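Local coordinates for putative branched-chain amino acid transport system substrate-binding protein (Rhodopseudomonas palustris, PDB 3TX6), which is probably a periplasmic solute-binding component of an ABC transporter, binding lignin-derived aromatic acids and here holding 3-(4-hydroxy-phenyl)pyruvic acid, at residues L48-G51 / A56-T59; E295-V300 / R317-S322; K303-K306 / E311-E314. All coordinates share one frame; numbering follows the deposited sequence. Where two conformers were deposited one is given.

The three contacts lie in one chain with a periplasmic binding protein fold. Interaction 1 is a strand-to-helix turn, and its Asp50 side chain is about 11 Å from the bound 3-(4-hydroxy-phenyl)pyruvic acid. Interactions 2 and 3 both pair helix 282-304 with helix 310-322, their centres about 10 Å apart: interaction 3 closes the short connection between the helices, and interaction 2 continues their packing further from it. The two meet where Val298 CG1 packs 4.2 Å from Phe312 CZ. Interaction 1 is separate from this pair, its centre about 27 Å from the centre of each and its nearest atoms about 18 Å from interaction 2 and about 15 Å from interaction 3.

Interaction 1 (L48-G51 / A56-T59); sequences LDDG and AATT
Asp50, just past the end of strand 41-49, is pressed by its backbone and CB against Ala56 and Ala57 in the first turn of helix 54-67. The methyl of Ala56 meets the backbone of Asp50, with CB of Ala56 3.4 Å from the carbonyl O of Asp50 and the two CB atoms 3.9 Å apart. One residue on, Asp50 CB lies 3.7 Å from the backbone N of Ala57. With CG set between the backbone N and the carbonyl carbon (chi1 50°), the carboxylate passes alongside the Ala57 methyl, OD2 being 3.8 Å from CB of Ala57. Both carboxylate oxygens are gripped by other groups: OD2 by the hydroxyls of Ser76 and Thr13, OD1 by the hydroxyl of Thr15 and the backbone N of Gly52. The preceding Asp49 forms an Asx turn, its OD1 accepting from Gly51 N at 2.8 Å from above the carboxylate plane. No hydrogen bond joins the two segments: the methyls of Ala56 and Ala57 meet the buried acid by van der Waals contact alone, while its four polar partners satisfy the carboxylate and probably stabilise its charge.

Interaction 2 (E295-V300 / R317-S322); sequences ERVVPV and RKALVS
Val297 lays its CG1 methyl over one face of the flat peptide group that joins Ala319 to Leu320. The methyl is 3.6 Å from Ala319 O and 3.8 Å from Leu320 N, and it touches the carbonyl carbon between them. No aromatic ring takes part; of the flat side-chain groups, the guanidinium of Arg296 has its partners just beyond the second segment, in a salt bridge from NE to Glu323 and a hydrogen bond from NH2 to the carbonyl O of Lys324.

The remaining touches are between methyls and methines. The small Ala319 lies where the two helices come nearest, its CB against both Val297 and Val300, 3.8 Å from CB of the first and 3.8 Å from CG1 of the second, which are one turn apart on helix 282-304. Val300 reaches it because CG1 stands opposite its own backbone N (chi1 176°), extending that methyl across the interface. Leu320 starts out turned from the neighbouring helix, yet its branch swings back and brings CD2 within 4.0 Å of Val297 CG1, so that Val297 touches both the leucine methyl and the alanine.

The helix axes approach to 8.7 Å and run at 125° to each other, well short of antiparallel. Helix 282-304 is kinked where Pro299 has no N-H to give to the preceding turn, and Val298 and Pro299 touch Ile38 of strand 37-38. The arrangement is thus a buried apolar seam of two consecutive helices joined by a short connection, packed beside an edge strand of the six-stranded sheet in one lobe of a periplasmic binding protein fold.

Interaction 3 (K303-K306 / E311-E314); sequences KTAK and EFRE
A partly buried packing contact, made largely by side-chain carbons against backbone, closes the short connection between helix 282-304 and helix 310-322. Ala305 and Lys306, which lead out of the first helix, meet Glu311 and Phe312 in the opening turn of the second.

Ala305 points its methyl toward the backbone of the second helix. Its CB lies 3.5 Å from Phe312 N and 3.6 Å from the carbonyl carbon of Glu311, covering the peptide bond between those residues, and it also touches CB of Phe312 at 4.0 Å. CB of Glu311 flanks the same methyl, again at 4.0 Å, before its chain bends at chi2 (94°) and carries the carboxylate away from the contact.

Phe312 also meets two backbone carbonyls of the first segment. The carbonyl O of Lys306 comes to 3.1 Å from Phe312 CB, a close approach, and the carbonyl O of Ala305 stands 3.6 Å from CD1 of the Phe312 ring. The ring is carried there by chi1 of -168°, which sets CG opposite the backbone N and directs the side chain toward the first helix, where it packs on Ala301 and Leu302. The buried ring thereby spans the two helices, while Glu311 and Lys306 lie at the exposed margin.

No hydrogen bond passes directly between the segments. Thr309, in the connection, bridges them instead: its hydroxyl is hydrogen-bonded both to the carbonyl O of Lys306 and to Phe312 N, tying the turn to the start of the helix. This is a short connection between two consecutive helices, with an aromatic side chain packed between the helices, at the periphery of the periplasmic binding protein fold.

Interaction 1 (L48-G51 / A56-T59)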
loop_
_atom_site.group_PDB
_atom_site.type_symbol
_atom_site.label_atom_id
_atom_site.label_comp_id
_atom_site.label_asym_id
_atom_site.label_seq_id
_atom_site.Cartn_x
_atom_site.Cartn_y
_atom_site.Cartn_z
ATOM N N LEU A 48 -14.900 7.167 -6.606
ATOM C CA LEU A 48 -14.944 8.544 -6.133
ATOM C C LEU A 48 -13.583 8.969 -5.603
ATOM O O LEU A 48 -12.855 8.150 -5.075
ATOM C CB LEU A 48 -15.981 8.656 -4.979
ATOM C CG LEU A 48 -17.456 8.452 -5.391
ATOM C CD1 LEU A 48 -18.382 8.437 -4.147
ATOM C CD2 LEU A 48 -17.964 9.507 -6.423
ATOM N N ASP A 49 -13.301 10.256 -5.703
ATOM C CA ASP A 49 -12.158 10.885 -5.083
ATOM C C ASP A 49 -12.520 11.300 -3.666
ATOM O O ASP A 49 -13.585 11.878 -3.444
ATOM C CB ASP A 49 -11.826 12.124 -5.902
ATOM C CG ASP A 49 -10.631 12.915 -5.406
ATOM O OD1 ASP A 49 -9.715 12.377 -4.752
ATOM O OD2 ASP A 49 -10.640 14.139 -5.713
ATOM N N ASP A 50 -11.580 11.129 -2.751
ATOM C CA ASP A 50 -11.714 11.693 -1.427
ATOM C C ASP A 50 -10.672 12.790 -1.084
ATOM O O ASP A 50 -10.701 13.335 0.028
ATOM C CB ASP A 50 -11.644 10.608 -0.359
ATOM C CG ASP A 50 -10.446 9.689 -0.520
ATOM O OD1 ASP A 50 -9.316 10.190 -0.688
ATOM O OD2 ASP A 50 -10.662 8.454 -0.377
ATOM N N GLY A 51 -9.760 13.106 -2.003
ATOM C CA GLY A 51 -8.747 14.105 -1.745
ATOM C C GLY A 51 -7.797 13.771 -0.590
ATOM O O GLY A 51 -7.066 14.652 -0.124
ATOM N N ALA A 56 -14.275 13.258 3.625
ATOM C CA ALA A 56 -14.724 12.881 2.283
ATOM C C ALA A 56 -14.801 11.345 2.105
ATOM O O ALA A 56 -15.738 10.831 1.496
ATOM C CB ALA A 56 -13.837 13.498 1.195
ATOM N N ALA A 57 -13.811 10.621 2.646
ATOM C CA ALA A 57 -13.754 9.146 2.511
ATOM C C ALA A 57 -14.935 8.518 3.299
ATOM O O ALA A 57 -15.521 7.541 2.849
ATOM C CB ALA A 57 -12.399 8.587 2.956
ATOM N N THR A 58 -15.300 9.101 4.443
ATOM C CA THR A 58 -16.413 8.613 5.230
ATOM C C THR A 58 -17.705 8.795 4.432
ATOM O O THR A 58 -18.533 7.875 4.303
ATOM C CB THR A 58 -16.493 9.403 6.575
ATOM O OG1 THR A 58 -15.292 9.222 7.329
ATOM C CG2 THR A 58 -17.692 8.951 7.399
ATOM N N THR A 59 -17.853 9.985 3.860
ATOM C CA THR A 59 -19.017 10.280 3.057
ATOM C C THR A 59 -19.091 9.367 1.839
ATOM O O THR A 59 -20.164 8.827 1.535
ATOM C CB THR A 59 -19.009 11.747 2.619
ATOM O OG1 THR A 59 -19.183 12.571 3.769
ATOM C CG2 THR A 59 -20.094 12.039 1.569
#

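Interaction 2 (E295-V300 / R317-S322)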
loop_
_atom_site.group_PDB
_atom_site.type_symbol
_atom_site.label_atom_id
_atom_site.label_comp_id
_atom_site.label_asym_id
_atom_site.label_seq_id
_atom_site.Cartn_x
_atom_site.Cartn_y
_atom_site.Cartn_z
ATOM N N GLU A 295 -11.956 -12.143 -7.725
ATOM C CA GLU A 295 -12.081 -13.284 -8.621
ATOM C C GLU A 295 -12.051 -14.643 -7.892
ATOM O O GLU A 295 -12.639 -15.584 -8.400
ATOM C CB GLU A 295 -10.987 -13.277 -9.688
ATOM C CG GLU A 295 -11.169 -12.222 -10.753
ATOM C CD GLU A 295 -10.057 -12.320 -11.789
ATOM O OE1 GLU A 295 -9.552 -13.437 -12.081
ATOM O OE2 GLU A 295 -9.655 -11.322 -12.325
ATOM N N ARG A 296 -11.391 -14.727 -6.736
ATOM C CA ARG A 296 -11.378 -15.950 -5.901
ATOM C C ARG A 296 -12.604 -16.028 -4.999
ATOM O O ARG A 296 -13.232 -17.099 -4.903
ATOM C CB ARG A 296 -10.146 -16.010 -4.960
ATOM C CG ARG A 296 -8.904 -16.508 -5.620
ATOM C CD ARG A 296 -8.935 -18.009 -5.894
ATOM N NE ARG A 296 -8.932 -18.907 -4.745
ATOM C CZ ARG A 296 -7.844 -19.357 -4.092
ATOM N NH1 ARG A 296 -6.619 -18.976 -4.396
ATOM N NH2 ARG A 296 -7.996 -20.191 -3.096
ATOM N N VAL A 297 -12.943 -14.922 -4.319
ATOM C CA VAL A 297 -13.905 -15.052 -3.242
ATOM C C VAL A 297 -15.360 -14.899 -3.738
ATOM O O VAL A 297 -16.282 -15.464 -3.170
ATOM C CB VAL A 297 -13.659 -14.100 -2.065
ATOM C CG1 VAL A 297 -12.349 -14.400 -1.340
ATOM C CG2 VAL A 297 -13.810 -12.633 -2.417
ATOM N N VAL A 298 -15.583 -14.104 -4.764
ATOM C CA VAL A 298 -16.945 -13.907 -5.272
ATOM C C VAL A 298 -17.572 -15.225 -5.774
ATOM O O VAL A 298 -18.743 -15.479 -5.467
ATOM C CB VAL A 298 -16.994 -12.771 -6.337
ATOM C CG1 VAL A 298 -18.312 -12.829 -7.150
ATOM C CG2 VAL A 298 -16.774 -11.404 -5.656
ATOM N N PRO A 299 -16.836 -16.036 -6.580
ATOM C CA PRO A 299 -17.520 -17.299 -6.977
ATOM C C PRO A 299 -17.922 -18.174 -5.789
ATOM O O PRO A 299 -18.957 -18.810 -5.831
ATOM C CB PRO A 299 -16.500 -17.991 -7.907
ATOM C CG PRO A 299 -15.679 -16.837 -8.450
ATOM C CD PRO A 299 -15.564 -15.846 -7.302
ATOM N N VAL A 300 -17.133 -18.158 -4.714
ATOM C CA VAL A 300 -17.488 -18.881 -3.506
ATOM C C VAL A 300 -18.803 -18.341 -2.909
ATOM O O VAL A 300 -19.748 -19.125 -2.640
ATOM C CB VAL A 300 -16.352 -18.860 -2.460
ATOM C CG1 VAL A 300 -16.789 -19.538 -1.150
ATOM C CG2 VAL A 300 -15.091 -19.497 -3.016
ATOM N N ARG A 317 -17.202 -12.248 3.333
ATOM C CA ARG A 317 -16.403 -12.207 4.577
ATOM C C ARG A 317 -15.823 -13.581 4.912
ATOM O O ARG A 317 -14.636 -13.717 5.204
ATOM C CB ARG A 317 -17.219 -11.712 5.746
ATOM C CG ARG A 317 -16.410 -11.454 7.015
ATOM C CD ARG A 317 -17.283 -10.980 8.197
ATOM N NE ARG A 317 -18.169 -12.007 8.751
ATOM C CZ ARG A 317 -17.808 -12.903 9.676
ATOM N NH1 ARG A 317 -16.561 -12.959 10.116
ATOM N NH2 ARG A 317 -18.677 -13.789 10.134
ATOM N N LYS A 318 -16.673 -14.594 4.898
ATOM C CA LYS A 318 -16.211 -15.944 5.220
ATOM C C LYS A 318 -15.256 -16.484 4.140
ATOM O O LYS A 318 -14.283 -17.159 4.472
ATOM C CB LYS A 318 -17.383 -16.914 5.425
ATOM C CG LYS A 318 -18.265 -16.577 6.609
ATOM C CD LYS A 318 -17.592 -16.786 7.951
ATOM C CE LYS A 318 -18.604 -17.090 9.059
ATOM N NZ LYS A 318 -17.937 -17.253 10.393
ATOM N N ALA A 319 -15.498 -16.152 2.877
ATOM C CA ALA A 319 -14.646 -16.626 1.778
ATOM C C ALA A 319 -13.256 -16.022 1.813
ATOM O O ALA A 319 -12.272 -16.674 1.430
ATOM C CB ALA A 319 -15.309 -16.407 0.457
ATOM N N LEU A 320 -13.151 -14.811 2.340
ATOM C CA LEU A 320 -11.818 -14.194 2.502
ATOM C C LEU A 320 -10.903 -14.995 3.389
ATOM O O LEU A 320 -9.688 -14.964 3.215
ATOM C CB LEU A 320 -11.895 -12.738 3.028
ATOM C CG LEU A 320 -12.419 -11.669 2.066
ATOM C CD1 LEU A 320 -12.877 -10.434 2.832
ATOM C CD2 LEU A 320 -11.346 -11.356 1.021
ATOM N N VAL A 321 -11.472 -15.728 4.337
ATOM C CA VAL A 321 -10.638 -16.522 5.239
ATOM C C VAL A 321 -10.681 -18.034 4.946
ATOM O O VAL A 321 -9.910 -18.793 5.548
ATOM C CB VAL A 321 -11.003 -16.241 6.706
ATOM C CG1 VAL A 321 -10.756 -14.764 7.057
ATOM C CG2 VAL A 321 -12.438 -16.663 6.967
ATOM N N SER A 322 -11.584 -18.479 4.069
ATOM C CA SER A 322 -11.588 -19.897 3.628
ATOM C C SER A 322 -10.774 -20.165 2.374
ATOM O O SER A 322 -10.219 -21.257 2.218
ATOM C CB SER A 322 -13.025 -20.444 3.431
ATOM O OG SER A 322 -13.714 -19.824 2.354
#

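Interaction 3 (K303-K306 / E311-E314)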
loop_
_atom_site.group_PDB
_atom_site.type_symbol
_atom_site.label_atom_id
_atom_site.label_comp_id
_atom_site.label_asym_id
_atom_site.label_seq_id
_atom_site.Cartn_x
_atom_site.Cartn_y
_atom_site.Cartn_z
ATOM N N LYS A 303 -22.073 -19.231 -4.784
ATOM C CA LYS A 303 -22.593 -20.556 -4.588
ATOM C C LYS A 303 -23.778 -20.580 -3.675
ATOM O O LYS A 303 -24.668 -21.430 -3.885
ATOM C CB LYS A 303 -21.550 -21.561 -4.087
ATOM C CG LYS A 303 -20.479 -21.879 -5.087
ATOM C CD LYS A 303 -19.450 -22.858 -4.508
ATOM C CE LYS A 303 -18.399 -23.238 -5.541
ATOM N NZ LYS A 303 -17.449 -24.210 -4.968
ATOM N N THR A 304 -23.777 -19.695 -2.665
ATOM C CA THR A 304 -24.716 -19.781 -1.546
ATOM C C THR A 304 -25.530 -18.504 -1.272
ATOM O O THR A 304 -26.392 -18.492 -0.403
ATOM C CB THR A 304 -23.990 -20.171 -0.263
ATOM O OG1 THR A 304 -23.060 -19.143 0.090
ATOM C CG2 THR A 304 -23.277 -21.547 -0.417
ATOM N N ALA A 305 -25.272 -17.422 -1.999
ATOM C CA ALA A 305 -25.911 -16.146 -1.728
ATOM C C ALA A 305 -26.011 -15.329 -3.001
ATOM O O ALA A 305 -25.206 -15.420 -3.901
ATOM C CB ALA A 305 -25.131 -15.365 -0.651
ATOM N N LYS A 306 -27.015 -14.475 -3.031
ATOM C CA LYS A 306 -27.273 -13.603 -4.147
ATOM C C LYS A 306 -26.645 -12.229 -3.929
ATOM O O LYS A 306 -26.767 -11.656 -2.832
ATOM C CB LYS A 306 -28.790 -13.411 -4.319
ATOM C CG LYS A 306 -29.620 -14.695 -4.453
ATOM C CD LYS A 306 -31.132 -14.364 -4.585
ATOM C CE LYS A 306 -32.030 -15.596 -4.565
ATOM N NZ LYS A 306 -33.473 -15.227 -4.811
ATOM N N GLU A 311 -26.559 -11.624 3.085
ATOM C CA GLU A 311 -26.037 -12.988 3.010
ATOM C C GLU A 311 -24.808 -13.069 2.087
ATOM O O GLU A 311 -23.861 -13.790 2.377
ATOM C CB GLU A 311 -27.121 -13.963 2.567
ATOM C CG GLU A 311 -28.213 -14.119 3.599
ATOM C CD GLU A 311 -29.424 -13.205 3.393
ATOM O OE1 GLU A 311 -29.333 -12.024 2.982
ATOM O OE2 GLU A 311 -30.523 -13.704 3.644
ATOM N N PHE A 312 -24.830 -12.291 1.009
ATOM C CA PHE A 312 -23.686 -12.229 0.086
ATOM C C PHE A 312 -22.474 -11.553 0.715
ATOM O O PHE A 312 -21.355 -12.054 0.632
ATOM C CB PHE A 312 -24.096 -11.530 -1.174
ATOM C CG PHE A 312 -23.111 -11.638 -2.312
ATOM C CD1 PHE A 312 -22.896 -12.822 -3.012
ATOM C CD2 PHE A 312 -22.391 -10.518 -2.696
ATOM C CE1 PHE A 312 -21.969 -12.843 -4.047
ATOM C CE2 PHE A 312 -21.531 -10.538 -3.740
ATOM C CZ PHE A 312 -21.330 -11.691 -4.419
ATOM N N ARG A 313 -22.712 -10.448 1.401
ATOM C CA ARG A 313 -21.648 -9.765 2.111
ATOM C C ARG A 313 -21.018 -10.682 3.168
ATOM O O ARG A 313 -19.782 -10.757 3.287
ATOM C CB ARG A 313 -22.173 -8.455 2.704
ATOM C CG ARG A 313 -22.580 -7.446 1.629
ATOM C CD ARG A 313 -22.861 -6.063 2.205
ATOM N NE ARG A 313 -24.059 -6.012 3.042
ATOM C CZ ARG A 313 -25.284 -5.777 2.575
ATOM N NH1 ARG A 313 -25.459 -5.549 1.306
ATOM N NH2 ARG A 313 -26.322 -5.727 3.386
ATOM N N GLU A 314 -21.856 -11.408 3.899
ATOM C CA GLU A 314 -21.369 -12.346 4.881
ATOM C C GLU A 314 -20.577 -13.483 4.220
ATOM O O GLU A 314 -19.547 -13.892 4.725
ATOM C CB GLU A 314 -22.543 -12.871 5.715
ATOM C CG GLU A 314 -22.180 -13.952 6.704
ATOM C CD GLU A 314 -21.364 -13.460 7.883
ATOM O OE1 GLU A 314 -21.104 -12.252 8.021
ATOM O OE2 GLU A 314 -21.024 -14.314 8.727
#